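Long-range contact in DNA primase (Aquifex aeolicus, PDB 2AU3), which probably synthesises the short RNA primers from which DNA polymerase starts during DNA replication, and carries a zinc-binding domain ahead of its polymerase core: residues L26-H40 with F47-C61. Residues are numbered along the deposited sequence; the frame is centred on the assembly and turned at random.
With ZN (zinc ion), chain B.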
ATOM      1  N   LEU A  26     -17.106 -16.479  19.877  1.00 26.63           N
ATOM      2  CA  LEU A  26     -16.883 -15.096  19.501  1.00 26.65           C
ATOM      3  C   LEU A  26     -17.561 -14.196  20.523  1.00 26.88           C
ATOM      4  O   LEU A  26     -18.745 -14.388  20.843  1.00 27.17           O
ATOM      5  CB  LEU A  26     -17.404 -14.816  18.083  1.00 26.48           C
ATOM      6  CG  LEU A  26     -16.718 -15.522  16.903  1.00 26.03           C
ATOM      7  CD1 LEU A  26     -17.399 -15.149  15.607  1.00 26.37           C
ATOM      8  CD2 LEU A  26     -15.237 -15.197  16.835  1.00 25.90           C
ATOM      9  N   GLU A  27     -16.796 -13.251  21.063  1.00 25.73           N
ATOM     10  CA  GLU A  27     -17.344 -12.222  21.938  1.00 25.92           C
ATOM     11  C   GLU A  27     -17.500 -10.937  21.140  1.00 25.24           C
ATOM     12  O   GLU A  27     -16.592 -10.552  20.411  1.00 24.08           O
ATOM     13  CB  GLU A  27     -16.402 -11.940  23.110  1.00 26.45           C
ATOM     14  CG  GLU A  27     -17.007 -10.961  24.123  1.00 30.90           C
ATOM     15  CD  GLU A  27     -15.980 -10.237  24.983  1.00 37.99           C
ATOM     16  OE1 GLU A  27     -14.759 -10.494  24.823  1.00 40.68           O
ATOM     17  OE2 GLU A  27     -16.402  -9.401  25.834  1.00 41.80           O
ATOM     18  N   LYS A  28     -18.641 -10.271  21.287  1.00 24.60           N
ATOM     19  CA  LYS A  28     -18.889  -9.034  20.571  1.00 24.79           C
ATOM     20  C   LYS A  28     -18.151  -7.903  21.265  1.00 23.78           C
ATOM     21  O   LYS A  28     -18.410  -7.629  22.429  1.00 24.59           O
ATOM     22  CB  LYS A  28     -20.389  -8.719  20.516  1.00 25.52           C
ATOM     23  CG  LYS A  28     -20.737  -7.677  19.425  1.00 26.13           C
ATOM     24  CD  LYS A  28     -22.090  -7.978  18.773  1.00 29.98           C
ATOM     25  CE  LYS A  28     -22.365  -7.071  17.559  1.00 28.33           C
ATOM     26  NZ  LYS A  28     -21.980  -5.662  17.805  1.00 31.06           N
ATOM     27  N   VAL A  29     -17.224  -7.273  20.551  1.00 23.02           N
ATOM     28  CA  VAL A  29     -16.470  -6.112  21.062  1.00 23.37           C
ATOM     29  C   VAL A  29     -16.744  -4.956  20.092  1.00 23.24           C
ATOM     30  O   VAL A  29     -16.317  -4.992  18.932  1.00 23.11           O
ATOM     31  CB  VAL A  29     -14.939  -6.427  21.203  1.00 23.30           C
ATOM     32  CG1 VAL A  29     -14.341  -6.825  19.863  1.00 25.95           C
ATOM     33  CG2 VAL A  29     -14.168  -5.243  21.789  1.00 24.56           C
ATOM     34  N   GLY A  30     -17.529  -3.979  20.529  1.00 22.12           N
ATOM     35  CA  GLY A  30     -17.989  -2.935  19.618  1.00 21.16           C
ATOM     36  C   GLY A  30     -18.774  -3.525  18.453  1.00 21.31           C
ATOM     37  O   GLY A  30     -19.689  -4.347  18.664  1.00 20.94           O
ATOM     38  N   SER A  31     -18.387  -3.149  17.225  1.00 20.68           N
ATOM     39  CA  SER A  31     -19.027  -3.656  16.016  1.00 20.76           C
ATOM     40  C   SER A  31     -18.366  -4.936  15.513  1.00 22.04           C
ATOM     41  O   SER A  31     -18.801  -5.496  14.510  1.00 22.25           O
ATOM     42  CB  SER A  31     -19.000  -2.604  14.903  1.00 20.83           C
ATOM     43  OG  SER A  31     -17.698  -2.463  14.367  1.00 16.47           O
ATOM     44  N   ASN A  32     -17.303  -5.370  16.195  1.00 22.15           N
ATOM     45  CA  ASN A  32     -16.526  -6.513  15.771  1.00 23.14           C
ATOM     46  C   ASN A  32     -16.744  -7.684  16.735  1.00 24.13           C
ATOM     47  O   ASN A  32     -17.435  -7.540  17.751  1.00 23.97           O
ATOM     48  CB  ASN A  32     -15.035  -6.153  15.677  1.00 23.01           C
ATOM     49  CG  ASN A  32     -14.760  -5.048  14.645  1.00 24.95           C
ATOM     50  OD1 ASN A  32     -15.049  -5.203  13.467  1.00 25.87           O
ATOM     51  ND2 ASN A  32     -14.231  -3.914  15.110  1.00 25.55           N
ATOM     52  N   TYR A  33     -16.169  -8.836  16.395  1.00 23.55           N
ATOM     53  CA  TYR A  33     -16.081  -9.963  17.323  1.00 23.81           C
ATOM     54  C   TYR A  33     -14.631 -10.294  17.523  1.00 23.88           C
ATOM     55  O   TYR A  33     -13.813 -10.074  16.634  1.00 24.10           O
ATOM     56  CB  TYR A  33     -16.819 -11.189  16.788  1.00 23.07           C
ATOM     57  CG  TYR A  33     -18.309 -11.005  16.722  1.00 23.51           C
ATOM     58  CD1 TYR A  33     -19.112 -11.323  17.810  1.00 24.40           C
ATOM     59  CD2 TYR A  33     -18.922 -10.520  15.570  1.00 23.89           C
ATOM     60  CE1 TYR A  33     -20.487 -11.153  17.762  1.00 24.98           C
ATOM     61  CE2 TYR A  33     -20.301 -10.351  15.509  1.00 25.26           C
ATOM     62  CZ  TYR A  33     -21.080 -10.680  16.606  1.00 26.43           C
ATOM     63  OH  TYR A  33     -22.456 -10.496  16.578  1.00 29.78           O
ATOM     64  N   ARG A  34     -14.299 -10.784  18.712  1.00 24.11           N
ATOM     65  CA  ARG A  34     -12.945 -11.211  18.974  1.00 25.26           C
ATOM     66  C   ARG A  34     -12.941 -12.506  19.776  1.00 25.25           C
ATOM     67  O   ARG A  34     -13.933 -12.847  20.448  1.00 24.93           O
ATOM     68  CB  ARG A  34     -12.135 -10.116  19.677  1.00 26.31           C
ATOM     69  CG  ARG A  34     -12.331 -10.103  21.159  1.00 29.06           C
ATOM     70  CD  ARG A  34     -11.277  -9.353  21.963  1.00 32.51           C
ATOM     71  NE  ARG A  34     -11.681  -9.374  23.375  1.00 36.62           N
ATOM     72  CZ  ARG A  34     -11.489  -8.389  24.235  1.00 38.03           C
ATOM     73  NH1 ARG A  34     -10.884  -7.274  23.858  1.00 40.91           N
ATOM     74  NH2 ARG A  34     -11.918  -8.514  25.476  1.00 41.81           N
ATOM     75  N   THR A  35     -11.825 -13.220  19.681  1.00 25.07           N
ATOM     76  CA  THR A  35     -11.634 -14.495  20.366  1.00 25.85           C
ATOM     77  C   THR A  35     -10.132 -14.789  20.347  1.00 25.89           C
ATOM     78  O   THR A  35      -9.346 -13.969  19.841  1.00 25.84           O
ATOM     79  CB  THR A  35     -12.464 -15.608  19.663  1.00 26.19           C
ATOM     80  OG1 THR A  35     -12.379 -16.839  20.400  1.00 28.22           O
ATOM     81  CG2 THR A  35     -11.880 -15.958  18.315  1.00 25.36           C
ATOM     82  N   ASN A  36      -9.704 -15.904  20.937  1.00 26.04           N
ATOM     83  CA  ASN A  36      -8.276 -16.228  20.903  1.00 26.04           C
ATOM     84  C   ASN A  36      -7.986 -16.885  19.577  1.00 25.35           C
ATOM     85  O   ASN A  36      -8.786 -17.686  19.086  1.00 24.58           O
ATOM     86  CB  ASN A  36      -7.842 -17.157  22.050  1.00 26.63           C
ATOM     87  CG  ASN A  36      -8.252 -16.648  23.417  1.00 27.93           C
ATOM     88  OD1 ASN A  36      -7.533 -15.878  24.052  1.00 31.83           O
ATOM     89  ND2 ASN A  36      -9.394 -17.111  23.893  1.00 25.17           N
ATOM     90  N   CYS A  37      -6.826 -16.584  19.015  1.00 25.43           N
ATOM     91  CA  CYS A  37      -6.467 -17.128  17.709  1.00 25.20           C
ATOM     92  C   CYS A  37      -6.218 -18.652  17.761  1.00 25.68           C
ATOM     93  O   CYS A  37      -5.514 -19.133  18.643  1.00 24.66           O
ATOM     94  CB  CYS A  37      -5.252 -16.395  17.150  1.00 25.12           C
ATOM     95  SG  CYS A  37      -4.804 -16.893  15.477  1.00 25.64           S
ATOM     96  N   PRO A  38      -6.801 -19.396  16.820  1.00 26.24           N
ATOM     97  CA  PRO A  38      -6.599 -20.851  16.757  1.00 27.59           C
ATOM     98  C   PRO A  38      -5.336 -21.235  15.968  1.00 28.72           C
ATOM     99  O   PRO A  38      -5.025 -22.426  15.865  1.00 28.74           O
ATOM    100  CB  PRO A  38      -7.844 -21.334  15.997  1.00 27.28           C
ATOM    101  CG  PRO A  38      -8.174 -20.179  15.061  1.00 27.42           C
ATOM    102  CD  PRO A  38      -7.690 -18.916  15.747  1.00 25.51           C
ATOM    103  N   PHE A  39      -4.642 -20.244  15.405  1.00 30.10           N
ATOM    104  CA  PHE A  39      -3.525 -20.509  14.498  1.00 32.22           C
ATOM    105  C   PHE A  39      -2.153 -20.155  15.101  1.00 34.39           C
ATOM    106  O   PHE A  39      -1.126 -20.704  14.688  1.00 35.01           O
ATOM    107  CB  PHE A  39      -3.731 -19.798  13.156  1.00 31.81           C
ATOM    108  CG  PHE A  39      -5.071 -20.067  12.521  1.00 31.47           C
ATOM    109  CD1 PHE A  39      -5.481 -21.369  12.264  1.00 30.62           C
ATOM    110  CD2 PHE A  39      -5.923 -19.011  12.172  1.00 31.35           C
ATOM    111  CE1 PHE A  39      -6.726 -21.629  11.697  1.00 29.91           C
ATOM    112  CE2 PHE A  39      -7.168 -19.263  11.580  1.00 30.12           C
ATOM    113  CZ  PHE A  39      -7.566 -20.580  11.341  1.00 29.33           C
ATOM    114  N   HIS A  40      -2.154 -19.245  16.072  1.00 36.28           N
ATOM    115  CA  HIS A  40      -0.966 -18.940  16.868  1.00 38.95           C
ATOM    116  C   HIS A  40      -1.361 -18.865  18.348  1.00 40.42           C
ATOM    117  O   HIS A  40      -2.530 -18.673  18.666  1.00 40.35           O
ATOM    118  CB  HIS A  40      -0.304 -17.640  16.382  1.00 38.85           C
ATOM    119  CG  HIS A  40      -0.760 -16.405  17.120  1.00 40.05           C
ATOM    120  ND1 HIS A  40      -1.933 -15.746  16.818  1.00 39.08           N
ATOM    121  CD2 HIS A  40      -0.187 -15.708  18.131  1.00 40.66           C
ATOM    122  CE1 HIS A  40      -2.073 -14.711  17.625  1.00 41.08           C
ATOM    123  NE2 HIS A  40      -1.026 -14.661  18.428  1.00 42.11           N
ATOM    124  N   PHE A  47      -7.667 -12.010  17.760  1.00 25.24           N
ATOM    125  CA  PHE A  47      -8.242 -12.468  16.492  1.00 23.91           C
ATOM    126  C   PHE A  47      -9.616 -11.846  16.321  1.00 23.36           C
ATOM    127  O   PHE A  47     -10.543 -12.145  17.093  1.00 22.31           O
ATOM    128  CB  PHE A  47      -8.338 -14.000  16.521  1.00 24.46           C
ATOM    129  CG  PHE A  47      -8.869 -14.613  15.258  1.00 22.76           C
ATOM    130  CD1 PHE A  47      -8.008 -15.255  14.374  1.00 23.57           C
ATOM    131  CD2 PHE A  47     -10.245 -14.609  14.983  1.00 21.83           C
ATOM    132  CE1 PHE A  47      -8.496 -15.865  13.207  1.00 23.07           C
ATOM    133  CE2 PHE A  47     -10.743 -15.208  13.827  1.00 24.44           C
ATOM    134  CZ  PHE A  47      -9.870 -15.844  12.934  1.00 21.71           C
ATOM    135  N   TYR A  48      -9.748 -10.984  15.309  1.00 22.88           N
ATOM    136  CA  TYR A  48     -10.942 -10.174  15.124  1.00 22.23           C
ATOM    137  C   TYR A  48     -11.696 -10.541  13.865  1.00 22.22           C
ATOM    138  O   TYR A  48     -11.102 -10.874  12.846  1.00 22.60           O
ATOM    139  CB  TYR A  48     -10.597  -8.679  15.114  1.00 22.30           C
ATOM    140  CG  TYR A  48     -10.201  -8.150  16.475  1.00 23.19           C
ATOM    141  CD1 TYR A  48     -11.116  -7.488  17.281  1.00 24.06           C
ATOM    142  CD2 TYR A  48      -8.905  -8.321  16.951  1.00 26.95           C
ATOM    143  CE1 TYR A  48     -10.747  -6.993  18.526  1.00 23.99           C
ATOM    144  CE2 TYR A  48      -8.533  -7.843  18.185  1.00 27.21           C
ATOM    145  CZ  TYR A  48      -9.458  -7.186  18.968  1.00 25.49           C
ATOM    146  OH  TYR A  48      -9.073  -6.730  20.196  1.00 23.52           O
ATOM    147  N   VAL A  49     -13.023 -10.489  13.957  1.00 21.24           N
ATOM    148  CA  VAL A  49     -13.888 -10.704  12.820  1.00 20.21           C
ATOM    149  C   VAL A  49     -14.726  -9.448  12.632  1.00 20.60           C
ATOM    150  O   VAL A  49     -15.391  -9.005  13.565  1.00 19.39           O
ATOM    151  CB  VAL A  49     -14.799 -11.935  13.044  1.00 20.82           C
ATOM    152  CG1 VAL A  49     -15.724 -12.128  11.841  1.00 20.35           C
ATOM    153  CG2 VAL A  49     -13.942 -13.208  13.302  1.00 19.15           C
ATOM    154  N   SER A  50     -14.649  -8.842  11.449  1.00 19.98           N
ATOM    155  CA  SER A  50     -15.401  -7.618  11.198  1.00 20.85           C
ATOM    156  C   SER A  50     -16.616  -7.970  10.345  1.00 21.32           C
ATOM    157  O   SER A  50     -16.469  -8.432   9.215  1.00 21.61           O
ATOM    158  CB  SER A  50     -14.511  -6.599  10.481  1.00 20.69           C
ATOM    159  OG  SER A  50     -15.291  -5.611   9.828  1.00 20.00           O
ATOM    160  N   PRO A  51     -17.818  -7.815  10.891  1.00 21.07           N
ATOM    161  CA  PRO A  51     -19.017  -7.958  10.069  1.00 20.41           C
ATOM    162  C   PRO A  51     -19.047  -6.958   8.892  1.00 20.39           C
ATOM    163  O   PRO A  51     -19.546  -7.317   7.833  1.00 20.15           O
ATOM    164  CB  PRO A  51     -20.165  -7.696  11.060  1.00 20.83           C
ATOM    165  CG  PRO A  51     -19.580  -7.963  12.430  1.00 20.67           C
ATOM    166  CD  PRO A  51     -18.123  -7.579  12.317  1.00 21.41           C
ATOM    167  N   SER A  52     -18.487  -5.756   9.043  1.00 20.71           N
ATOM    168  CA  SER A  52     -18.641  -4.730   7.982  1.00 21.72           C
ATOM    169  C   SER A  52     -17.632  -4.924   6.835  1.00 21.69           C
ATOM    170  O   SER A  52     -17.893  -4.561   5.669  1.00 21.02           O
ATOM    171  CB  SER A  52     -18.485  -3.327   8.562  1.00 21.90           C
ATOM    172  OG  SER A  52     -17.207  -3.177   9.158  1.00 22.98           O
ATOM    173  N   LYS A  53     -16.474  -5.492   7.160  1.00 21.31           N
ATOM    174  CA  LYS A  53     -15.468  -5.764   6.131  1.00 21.25           C
ATOM    175  C   LYS A  53     -15.567  -7.201   5.613  1.00 21.57           C
ATOM    176  O   LYS A  53     -15.078  -7.513   4.517  1.00 21.22           O
ATOM    177  CB  LYS A  53     -14.067  -5.415   6.636  1.00 21.98           C
ATOM    178  CG  LYS A  53     -13.937  -3.944   7.012  1.00 22.71           C
ATOM    179  CD  LYS A  53     -12.564  -3.566   7.596  1.00 26.20           C
ATOM    180  CE  LYS A  53     -12.582  -2.065   8.008  1.00 27.70           C
ATOM    181  NZ  LYS A  53     -11.246  -1.541   8.400  1.00 32.55           N
ATOM    182  N   GLN A  54     -16.218  -8.072   6.403  1.00 21.10           N
ATOM    183  CA  GLN A  54     -16.415  -9.485   6.035  1.00 20.95           C
ATOM    184  C   GLN A  54     -15.073 -10.225   5.926  1.00 20.59           C
ATOM    185  O   GLN A  54     -14.892 -11.118   5.095  1.00 20.39           O
ATOM    186  CB  GLN A  54     -17.244  -9.620   4.751  1.00 21.83           C
ATOM    187  CG  GLN A  54     -18.763  -9.409   4.930  1.00 21.50           C
ATOM    188  CD  GLN A  54     -19.405 -10.463   5.826  1.00 26.12           C
ATOM    189  OE1 GLN A  54     -19.408 -11.646   5.489  1.00 25.21           O
ATOM    190  NE2 GLN A  54     -19.958 -10.027   6.969  1.00 25.25           N
ATOM    191  N   ILE A  55     -14.143  -9.842   6.790  1.00 20.40           N
ATOM    192  CA  ILE A  55     -12.836 -10.484   6.871  1.00 20.28           C
ATOM    193  C   ILE A  55     -12.524 -10.769   8.331  1.00 20.60           C
ATOM    194  O   ILE A  55     -13.189 -10.253   9.226  1.00 21.26           O
ATOM    195  CB  ILE A  55     -11.740  -9.581   6.242  1.00 19.64           C
ATOM    196  CG1 ILE A  55     -11.688  -8.217   6.950  1.00 19.83           C
ATOM    197  CG2 ILE A  55     -11.937  -9.491   4.695  1.00 20.60           C
ATOM    198  CD1 ILE A  55     -10.567  -7.222   6.422  1.00 18.23           C
ATOM    199  N   PHE A  56     -11.511 -11.585   8.568  1.00 20.53           N
ATOM    200  CA  PHE A  56     -10.967 -11.768   9.907  1.00 20.94           C
ATOM    201  C   PHE A  56      -9.534 -11.280   9.814  1.00 20.66           C
ATOM    202  O   PHE A  56      -9.001 -11.180   8.718  1.00 20.73           O
ATOM    203  CB  PHE A  56     -11.029 -13.244  10.343  1.00 20.68           C
ATOM    204  CG  PHE A  56     -10.110 -14.167   9.551  1.00 22.30           C
ATOM    205  CD1 PHE A  56      -8.808 -14.442  10.003  1.00 23.22           C
ATOM    206  CD2 PHE A  56     -10.549 -14.772   8.368  1.00 20.96           C
ATOM    207  CE1 PHE A  56      -7.958 -15.312   9.290  1.00 21.93           C
ATOM    208  CE2 PHE A  56      -9.684 -15.639   7.638  1.00 22.73           C
ATOM    209  CZ  PHE A  56      -8.400 -15.901   8.107  1.00 22.37           C
ATOM    210  N   LYS A  57      -8.936 -10.939  10.945  1.00 20.52           N
ATOM    211  CA  LYS A  57      -7.521 -10.542  10.976  1.00 20.81           C
ATOM    212  C   LYS A  57      -7.016 -10.774  12.382  1.00 21.95           C
ATOM    213  O   LYS A  57      -7.603 -10.262  13.345  1.00 22.24           O
ATOM    214  CB  LYS A  57      -7.353  -9.061  10.605  1.00 19.87           C
ATOM    215  CG  LYS A  57      -5.894  -8.539  10.634  1.00 20.96           C
ATOM    216  CD  LYS A  57      -5.017  -9.093   9.465  1.00 20.09           C
ATOM    217  CE  LYS A  57      -3.609  -8.413   9.490  1.00 22.92           C
ATOM    218  NZ  LYS A  57      -2.680  -8.975   8.450  1.00 22.13           N
ATOM    219  N   CYS A  58      -5.948 -11.553  12.508  1.00 22.45           N
ATOM    220  CA  CYS A  58      -5.304 -11.720  13.801  1.00 24.28           C
ATOM    221  C   CYS A  58      -4.253 -10.646  14.041  1.00 24.49           C
ATOM    222  O   CYS A  58      -3.291 -10.540  13.296  1.00 24.18           O
ATOM    223  CB  CYS A  58      -4.672 -13.094  13.935  1.00 23.70           C
ATOM    224  SG  CYS A  58      -4.107 -13.318  15.612  1.00 26.87           S
ATOM    225  N   PHE A  59      -4.444  -9.854  15.088  1.00 25.14           N
ATOM    226  CA  PHE A  59      -3.459  -8.841  15.465  1.00 25.89           C
ATOM    227  C   PHE A  59      -2.286  -9.463  16.193  1.00 25.80           C
ATOM    228  O   PHE A  59      -1.354  -8.774  16.567  1.00 26.83           O
ATOM    229  CB  PHE A  59      -4.091  -7.767  16.334  1.00 26.28           C
ATOM    230  CG  PHE A  59      -4.883  -6.772  15.564  1.00 28.49           C
ATOM    231  CD1 PHE A  59      -5.978  -7.176  14.803  1.00 30.86           C
ATOM    232  CD2 PHE A  59      -4.519  -5.426  15.564  1.00 32.17           C
ATOM    233  CE1 PHE A  59      -6.724  -6.258  14.066  1.00 33.37           C
ATOM    234  CE2 PHE A  59      -5.265  -4.492  14.839  1.00 33.01           C
ATOM    235  CZ  PHE A  59      -6.367  -4.915  14.081  1.00 33.75           C
ATOM    236  N   GLY A  60      -2.327 -10.779  16.378  1.00 25.07           N
ATOM    237  CA  GLY A  60      -1.242 -11.469  17.051  1.00 25.02           C
ATOM    238  C   GLY A  60      -0.230 -12.069  16.099  1.00 24.26           C
ATOM    239  O   GLY A  60       0.978 -11.892  16.280  1.00 25.45           O
ATOM    240  N   CYS A  61      -0.712 -12.776  15.085  1.00 23.75           N
ATOM    241  CA  CYS A  61       0.170 -13.344  14.077  1.00 23.97           C
ATOM    242  C   CYS A  61       0.008 -12.733  12.680  1.00 23.58           C
ATOM    243  O   CYS A  61       0.832 -12.972  11.812  1.00 24.49           O
ATOM    244  CB  CYS A  61       0.006 -14.853  13.999  1.00 23.87           C
ATOM    245  SG  CYS A  61      -1.620 -15.334  13.377  1.00 25.00           S
TER
HETATM  246 ZN    ZN B 501      -3.072 -15.453  15.212  1.00 29.93          ZN
HETATM  247  O   HOH W   1     -18.173  -4.130  11.582  1.00 42.34           O
HETATM  248  O   HOH W   2     -14.560  -3.476  11.434  1.00 29.72           O
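Cys37 and His40 from 26-40 and Cys58 and Cys61 from 47-61 close round one zinc ion, a worked example of how a zinc ribbon joins a loop after one hairpin strand to the end of strand 55-58 and the turn after it through a metal. The histidine donates ND1, 2.0 Å from zinc; Cys58 SG sits at the edge of its ring, 3.2 Å from CE1, while the backbone from Gly60 C to Cys61 N lies over one face. With SG anti to the backbone N (chi1 -175°), Cys37 reaches the metal and also accepts the backbone N-H of Phe39.

Behind the site, Phe47 sets CD1 obliquely against Cys37 SG (3.8 Å) and Pro38 CD, its CD2 against Thr35 CG2, and its CE1 obliquely against the Phe39 ring. Strands 32-35 and 47-50 are paired by two nearly straight bonds between Tyr33 and Val49, with Val49 N 2.8 Å from Tyr33 O, and by a bond from Thr35 N to Phe47 O, its return bond weak. On the face bearing Arg34, that side chain runs alongside Tyr48: its CB lies over the ring face, 3.9 Å from the ring centroid, and its guanidinium, turned 78° from the ring plane, goes on to a salt bridge with Glu27. Val29 CG1 meets the ring edge at CE1 (3.8 Å). A serine at Tyr48 would probably leave Arg34 CB and Val29 CG1 without their shared aromatic partner and the arginine chain freer to swing. Three thiolates and one imidazole, drawn equally from both segments, are consistent with a firmly held, probably structural zinc, the thiolate charge probably eased by backbone N-H groups donated to Cys37 and Cys58.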